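Local atomic coordinates of NADP-dependent alcohol dehydrogenase 6 (Saccharomyces cerevisiae, PDB entry 1PIW), a protein that reduces a broad range of aromatic and aliphatic aldehydes to the corresponding alcohols with NADPH, working as a homodimeric zinc-containing medium-chain alcohol dehydrogenase. Residues V93-F98 with L161-L166; I275-Q280 with I296-L301. One frame throughout, in Å; residues are numbered along the deposited sequence.

Interaction 1. Residues V93-F98 with L161-L166; sequences VGAQVF and LLCGGL. With ZN (zinc ion), chain D.
Gly94 comes up against the backbone of Leu162 at the start of helix 161-174, their CA atoms 4.5 Å apart. No conventional hydrogen bond joins the two segments; the polar element is a CA-H...O contact, Gly94 CA lying 3.1 Å from Leu162 O. Van der Waals packing makes up a second kind. Leu162 points its CB toward the other segment, and with CG anti to the carbonyl carbon (chi1 -60°) it lays CD1 alongside the backbone of Val93, 3.8 Å from Val93 O. Next after Gly94, Ala95 brings its methyl group to the zinc-ligand cysteine, Ala95 CB resting 3.6 Å from Cys163 SG. Metal bonding makes up the third kind. With SG anti to its backbone N (chi1 -179°), Cys163 turns the sulfur to the zinc ion, 2.4 Å away, while Cys46 and His68 supply the other protein ligands. Leu166 N makes a hydrogen bond to Leu161 O, giving the helix a wider pi-type turn around the cysteine. Gly94 O and Ala95 O are each hydrogen-bonded to Thr120 OG1, which ties this turn to Thr120. The arrangement belongs to the catalytic zinc site of the zinc-containing alcohol dehydrogenases, where a GroES-like domain meets the helix carrying a cysteine ligand.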
loop_
_atom_site.group_PDB
_atom_site.type_symbol
_atom_site.label_atom_id
_atom_site.label_comp_id
_atom_site.label_asym_id
_atom_site.label_seq_id
_atom_site.Cartn_x
_atom_site.Cartn_y
_atom_site.Cartn_z
ATOM N N VAL A 93 6.262 29.378 -5.207
ATOM C CA VAL A 93 7.105 28.262 -5.661
ATOM C C VAL A 93 7.318 27.344 -4.461
ATOM O O VAL A 93 7.619 27.800 -3.362
ATOM C CB VAL A 93 8.488 28.739 -6.192
ATOM C CG1 VAL A 93 9.348 27.536 -6.557
ATOM C CG2 VAL A 93 8.299 29.632 -7.408
ATOM N N GLY A 94 7.148 26.048 -4.676
ATOM C CA GLY A 94 7.308 25.111 -3.586
ATOM C C GLY A 94 8.601 24.321 -3.632
ATOM O O GLY A 94 9.655 24.834 -4.002
ATOM N N ALA A 95 8.508 23.048 -3.271
ATOM C CA ALA A 95 9.681 22.193 -3.238
ATOM C C ALA A 95 10.223 21.773 -4.581
ATOM O O ALA A 95 11.423 21.769 -4.748
ATOM C CB ALA A 95 9.407 20.973 -2.395
ATOM N N GLN A 96 9.373 21.400 -5.534
ATOM C CA GLN A 96 9.909 21.011 -6.842
ATOM C C GLN A 96 10.189 22.274 -7.658
ATOM O O GLN A 96 9.531 23.297 -7.473
ATOM C CB GLN A 96 8.961 20.085 -7.616
ATOM C CG GLN A 96 9.693 19.327 -8.712
ATOM C CD GLN A 96 8.839 18.296 -9.410
ATOM O OE1 GLN A 96 7.972 17.677 -8.804
ATOM N NE2 GLN A 96 9.100 18.087 -10.692
ATOM N N VAL A 97 11.137 22.199 -8.581
ATOM C CA VAL A 97 11.511 23.379 -9.327
ATOM C C VAL A 97 11.805 23.058 -10.794
ATOM O O VAL A 97 12.124 23.945 -11.606
ATOM C CB VAL A 97 12.743 23.994 -8.630
ATOM C CG1 VAL A 97 14.019 23.490 -9.263
ATOM C CG2 VAL A 97 12.642 25.477 -8.606
ATOM N N PHE A 98 11.686 21.780 -11.132
ATOM C CA PHE A 98 11.957 21.337 -12.492
ATOM C C PHE A 98 11.517 19.909 -12.779
ATOM O O PHE A 98 11.480 19.058 -11.888
ATOM C CB PHE A 98 13.443 21.453 -12.816
ATOM C CG PHE A 98 13.766 21.060 -14.216
ATOM C CD1 PHE A 98 13.464 21.916 -15.277
ATOM C CD2 PHE A 98 14.308 19.810 -14.491
ATOM C CE1 PHE A 98 13.692 21.536 -16.593
ATOM C CE2 PHE A 98 14.543 19.417 -15.811
ATOM C CZ PHE A 98 14.232 20.285 -16.865
ATOM N N LEU A 161 1.781 26.301 2.509
ATOM C CA LEU A 161 0.992 25.391 1.684
ATOM C C LEU A 161 1.825 24.890 0.524
ATOM O O LEU A 161 1.705 23.741 0.111
ATOM C CB LEU A 161 -0.235 26.107 1.121
ATOM C CG LEU A 161 -1.214 26.763 2.095
ATOM C CD1 LEU A 161 -2.235 27.576 1.307
ATOM C CD2 LEU A 161 -1.899 25.702 2.934
ATOM N N LEU A 162 2.682 25.769 0.019
ATOM C CA LEU A 162 3.530 25.485 -1.122
ATOM C C LEU A 162 4.365 24.213 -1.063
ATOM O O LEU A 162 4.905 23.780 -2.076
ATOM C CB LEU A 162 4.410 26.698 -1.383
ATOM C CG LEU A 162 3.598 27.969 -1.682
ATOM C CD1 LEU A 162 4.504 29.182 -1.781
ATOM C CD2 LEU A 162 2.813 27.765 -2.983
ATOM N N CYS A 163 4.489 23.623 0.121
ATOM C CA CYS A 163 5.233 22.367 0.276
ATOM C C CYS A 163 4.684 21.513 1.413
ATOM O O CYS A 163 4.129 20.432 1.192
ATOM C CB CYS A 163 6.714 22.607 0.539
ATOM S SG CYS A 163 7.558 21.031 0.697
ATOM N N GLY A 164 4.860 21.994 2.633
ATOM C CA GLY A 164 4.348 21.253 3.759
ATOM C C GLY A 164 2.902 20.901 3.486
ATOM O O GLY A 164 2.491 19.751 3.668
ATOM N N GLY A 165 2.132 21.893 3.036
ATOM C CA GLY A 165 0.724 21.672 2.746
ATOM C C GLY A 165 0.529 20.706 1.594
ATOM O O GLY A 165 -0.052 19.630 1.750
ATOM N N LEU A 166 1.026 21.083 0.423
ATOM C CA LEU A 166 0.891 20.239 -0.748
ATOM C C LEU A 166 1.300 18.803 -0.452
ATOM O O LEU A 166 0.734 17.869 -1.008
ATOM C CB LEU A 166 1.748 20.785 -1.879
ATOM C CG LEU A 166 1.740 19.909 -3.118
ATOM C CD1 LEU A 166 0.335 19.859 -3.619
ATOM C CD2 LEU A 166 2.677 20.458 -4.174
HETATM ZN ZN ZN D . 9.314 20.562 2.289
#

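Interaction 2. Residues I275-Q280 with I296-L301. With NAP (NADP nicotinamide-adenine-dinucleotide phosphate), chain E.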
loop_
_atom_site.group_PDB
_atom_site.type_symbol
_atom_site.label_atom_id
_atom_site.label_comp_id
_atom_site.label_asym_id
_atom_site.label_seq_id
_atom_site.Cartn_x
_atom_site.Cartn_y
_atom_site.Cartn_z
ATOM N N ILE A 275 4.707 10.311 4.761
ATOM C CA ILE A 275 5.141 11.489 4.041
ATOM C C ILE A 275 6.570 11.911 4.373
ATOM O O ILE A 275 7.171 12.724 3.663
ATOM C CB ILE A 275 4.149 12.636 4.344
ATOM C CG1 ILE A 275 3.302 12.895 3.097
ATOM C CG2 ILE A 275 4.863 13.854 4.942
ATOM C CD1 ILE A 275 4.073 12.869 1.793
ATOM N N SER A 276 7.123 11.315 5.425
ATOM C CA SER A 276 8.455 11.665 5.889
ATOM C C SER A 276 9.682 11.095 5.199
ATOM O O SER A 276 9.653 10.052 4.543
ATOM C CB SER A 276 8.563 11.388 7.394
ATOM O OG SER A 276 8.354 10.021 7.695
ATOM N N ILE A 277 10.771 11.824 5.401
ATOM C CA ILE A 277 12.084 11.511 4.872
ATOM C C ILE A 277 13.068 11.822 6.013
ATOM O O ILE A 277 13.646 12.912 6.089
ATOM C CB ILE A 277 12.373 12.396 3.653
ATOM C CG1 ILE A 277 11.209 12.273 2.665
ATOM C CG2 ILE A 277 13.711 12.022 3.028
ATOM C CD1 ILE A 277 11.230 13.302 1.558
ATOM N N PRO A 278 13.256 10.859 6.926
ATOM C CA PRO A 278 14.145 10.977 8.085
ATOM C C PRO A 278 15.630 10.999 7.751
ATOM O O PRO A 278 16.021 10.872 6.585
ATOM C CB PRO A 278 13.769 9.761 8.921
ATOM C CG PRO A 278 13.473 8.737 7.870
ATOM C CD PRO A 278 12.636 9.520 6.877
ATOM N N GLU A 279 16.452 11.162 8.789
ATOM C CA GLU A 279 17.896 11.184 8.605
ATOM C C GLU A 279 18.238 10.006 7.695
ATOM O O GLU A 279 17.548 8.982 7.695
ATOM C CB GLU A 279 18.630 11.036 9.955
ATOM C CG GLU A 279 18.608 9.614 10.563
ATOM C CD GLU A 279 19.507 9.455 11.802
ATOM O OE1 GLU A 279 19.209 10.071 12.855
ATOM O OE2 GLU A 279 20.512 8.708 11.718
ATOM N N GLN A 280 19.294 10.164 6.911
ATOM C CA GLN A 280 19.739 9.127 5.996
ATOM C C GLN A 280 19.924 7.789 6.709
ATOM O O GLN A 280 19.942 6.738 6.074
ATOM C CB GLN A 280 21.061 9.547 5.380
ATOM C CG GLN A 280 22.176 9.545 6.388
ATOM C CD GLN A 280 23.334 10.390 5.961
ATOM O OE1 GLN A 280 23.824 10.259 4.843
ATOM N NE2 GLN A 280 23.793 11.267 6.854
ATOM N N ILE A 296 0.646 0.002 2.659
ATOM C CA ILE A 296 1.548 1.045 3.131
ATOM C C ILE A 296 2.308 1.577 1.920
ATOM O O ILE A 296 2.667 0.812 1.027
ATOM C CB ILE A 296 2.563 0.507 4.153
ATOM C CG1 ILE A 296 3.360 1.668 4.742
ATOM C CG2 ILE A 296 3.516 -0.460 3.482
ATOM C CD1 ILE A 296 4.418 1.243 5.725
ATOM N N SER A 297 2.532 2.886 1.880
ATOM C CA SER A 297 3.259 3.492 0.773
ATOM C C SER A 297 3.811 4.858 1.150
ATOM O O SER A 297 3.300 5.519 2.048
ATOM C CB SER A 297 2.354 3.653 -0.441
ATOM O OG SER A 297 1.642 4.874 -0.363
ATOM N N TYR A 298 4.857 5.260 0.434
ATOM C CA TYR A 298 5.548 6.528 0.620
ATOM C C TYR A 298 5.071 7.546 -0.422
ATOM O O TYR A 298 4.785 7.172 -1.551
ATOM C CB TYR A 298 7.059 6.308 0.457
ATOM C CG TYR A 298 7.832 7.605 0.346
ATOM C CD1 TYR A 298 7.950 8.452 1.444
ATOM C CD2 TYR A 298 8.379 8.024 -0.881
ATOM C CE1 TYR A 298 8.583 9.683 1.338
ATOM C CE2 TYR A 298 9.016 9.265 -1.000
ATOM C CZ TYR A 298 9.109 10.093 0.125
ATOM O OH TYR A 298 9.697 11.342 0.063
ATOM N N SER A 299 5.000 8.826 -0.061
ATOM C CA SER A 299 4.557 9.849 -1.011
ATOM C C SER A 299 5.459 11.078 -1.057
ATOM O O SER A 299 5.962 11.539 -0.030
ATOM C CB SER A 299 3.130 10.290 -0.690
ATOM O OG SER A 299 2.741 11.382 -1.504
ATOM N N ALA A 300 5.656 11.608 -2.260
ATOM C CA ALA A 300 6.495 12.786 -2.474
ATOM C C ALA A 300 5.662 14.043 -2.365
ATOM O O ALA A 300 4.588 14.049 -1.743
ATOM C CB ALA A 300 7.107 12.731 -3.834
ATOM N N LEU A 301 6.147 15.116 -2.978
ATOM C CA LEU A 301 5.411 16.367 -2.954
ATOM C C LEU A 301 4.156 16.079 -3.757
ATOM O O LEU A 301 3.818 14.917 -4.039
ATOM C CB LEU A 301 6.203 17.462 -3.661
ATOM C CG LEU A 301 7.722 17.429 -3.464
ATOM C CD1 LEU A 301 8.405 18.051 -4.652
ATOM C CD2 LEU A 301 8.105 18.140 -2.176
HETATM P PA NAP E . 8.078 19.611 11.825
HETATM O O1A NAP E . 9.446 19.299 11.612
HETATM O O2A NAP E . 7.497 20.984 12.169
HETATM O O5B NAP E . 7.516 18.601 12.929
HETATM C C5B NAP E . 7.672 17.172 12.714
HETATM C C4B NAP E . 6.653 16.613 13.723
HETATM O O4B NAP E . 6.667 15.114 13.621
HETATM C C3B NAP E . 6.960 16.859 15.227
HETATM O O3B NAP E . 6.288 18.064 15.626
HETATM C C2B NAP E . 6.448 15.596 15.893
HETATM O O2B NAP E . 5.045 15.584 16.129
HETATM C C1B NAP E . 6.836 14.476 14.889
HETATM N N9A NAP E . 8.189 13.945 15.218
HETATM C C8A NAP E . 9.441 14.529 15.307
HETATM N N7A NAP E . 10.417 13.692 15.646
HETATM C C5A NAP E . 9.764 12.476 15.792
HETATM C C6A NAP E . 10.275 11.205 16.148
HETATM N N6A NAP E . 11.549 10.896 16.432
HETATM N N1A NAP E . 9.369 10.140 16.217
HETATM C C2A NAP E . 8.009 10.339 15.941
HETATM N N3A NAP E . 7.471 11.577 15.589
HETATM C C4A NAP E . 8.390 12.622 15.525
HETATM O O3 NAP E . 7.210 19.159 10.597
HETATM P PN NAP E . 7.475 19.042 9.062
HETATM O O1N NAP E . 8.253 20.184 8.571
HETATM O O2N NAP E . 6.144 18.839 8.475
HETATM O O5D NAP E . 8.355 17.751 8.974
HETATM C C5D NAP E . 9.124 17.569 7.782
HETATM C C4D NAP E . 9.177 16.114 7.484
HETATM O O4D NAP E . 8.396 15.904 6.282
HETATM C C3D NAP E . 10.616 15.644 7.156
HETATM O O3D NAP E . 10.902 14.340 7.698
HETATM C C2D NAP E . 10.655 15.701 5.647
HETATM O O2D NAP E . 11.599 14.824 5.087
HETATM C C1D NAP E . 9.269 15.345 5.245
HETATM P P2B NAP E . 4.370 14.972 17.447
HETATM O O1X NAP E . 4.251 13.481 17.192
HETATM O O2X NAP E . 5.372 15.315 18.484
HETATM O O3X NAP E . 3.031 15.628 17.546
#
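Ile275 and Ser299 bring the two backbones nearest, CA to CA 5.3 Å, where both segments have left their strands, and no hydrogen bond crosses between the segments. Ile275 starts out away from Ser299, but its CD1 turns back over that residue, 3.7 Å from Ser299 CB. The Tyr298 side chain, with CG anti to the backbone N (chi1 168°), reaches across to the 275-280 loop and meets Ile277 at about a right angle. Its CE1 lies 3.9 Å from Ile277 CG1 and 3.4 Å from Ser276 O, both approaching the ring obliquely, while OH lies roughly alongside the CG1-CD1 arm of Ile277. Cutting this ring back to an alanine is likely to open a gap between the 275-280 loop and strand 295-298 and let the Ile277 arm turn more freely. The loop's polar groups serve NADP: Ile277 O accepts a hydrogen bond from O2D of the cofactor at 3.0 Å, and Ile277 N gives a weak one to O3D. Helix 161-174 packs against the contact, with Thr167 on Ile275 and Pro171 on Ser299. Strand 295-298 runs parallel to strand 270-274 at the edge of the Rossmann sheet, which continues into the second subunit through an antiparallel strand pairing at Ile296 and Ser297.

Both interactions are buried, but 93-98 with 161-166 lies nearer the centre of the chain, whereas 275-280 with 296-301 has partly exposed residues on the cofactor cleft and reaches the dimer interface. They meet at Leu301, whose CD2 lies 4.1 Å from Cys163 SG and whose CD1 packs near Gln96 N, so one leucine links the zinc-site cysteine to the NADP-binding segment. Helix 161-174 is common to both, as a member of interaction 1 and a neighbour of interaction 2. Their chemistry differs with place: interaction 1 is completed by a metal bond, interaction 2 by hydrogen bonding of Ile277 O to the cofactor ribose.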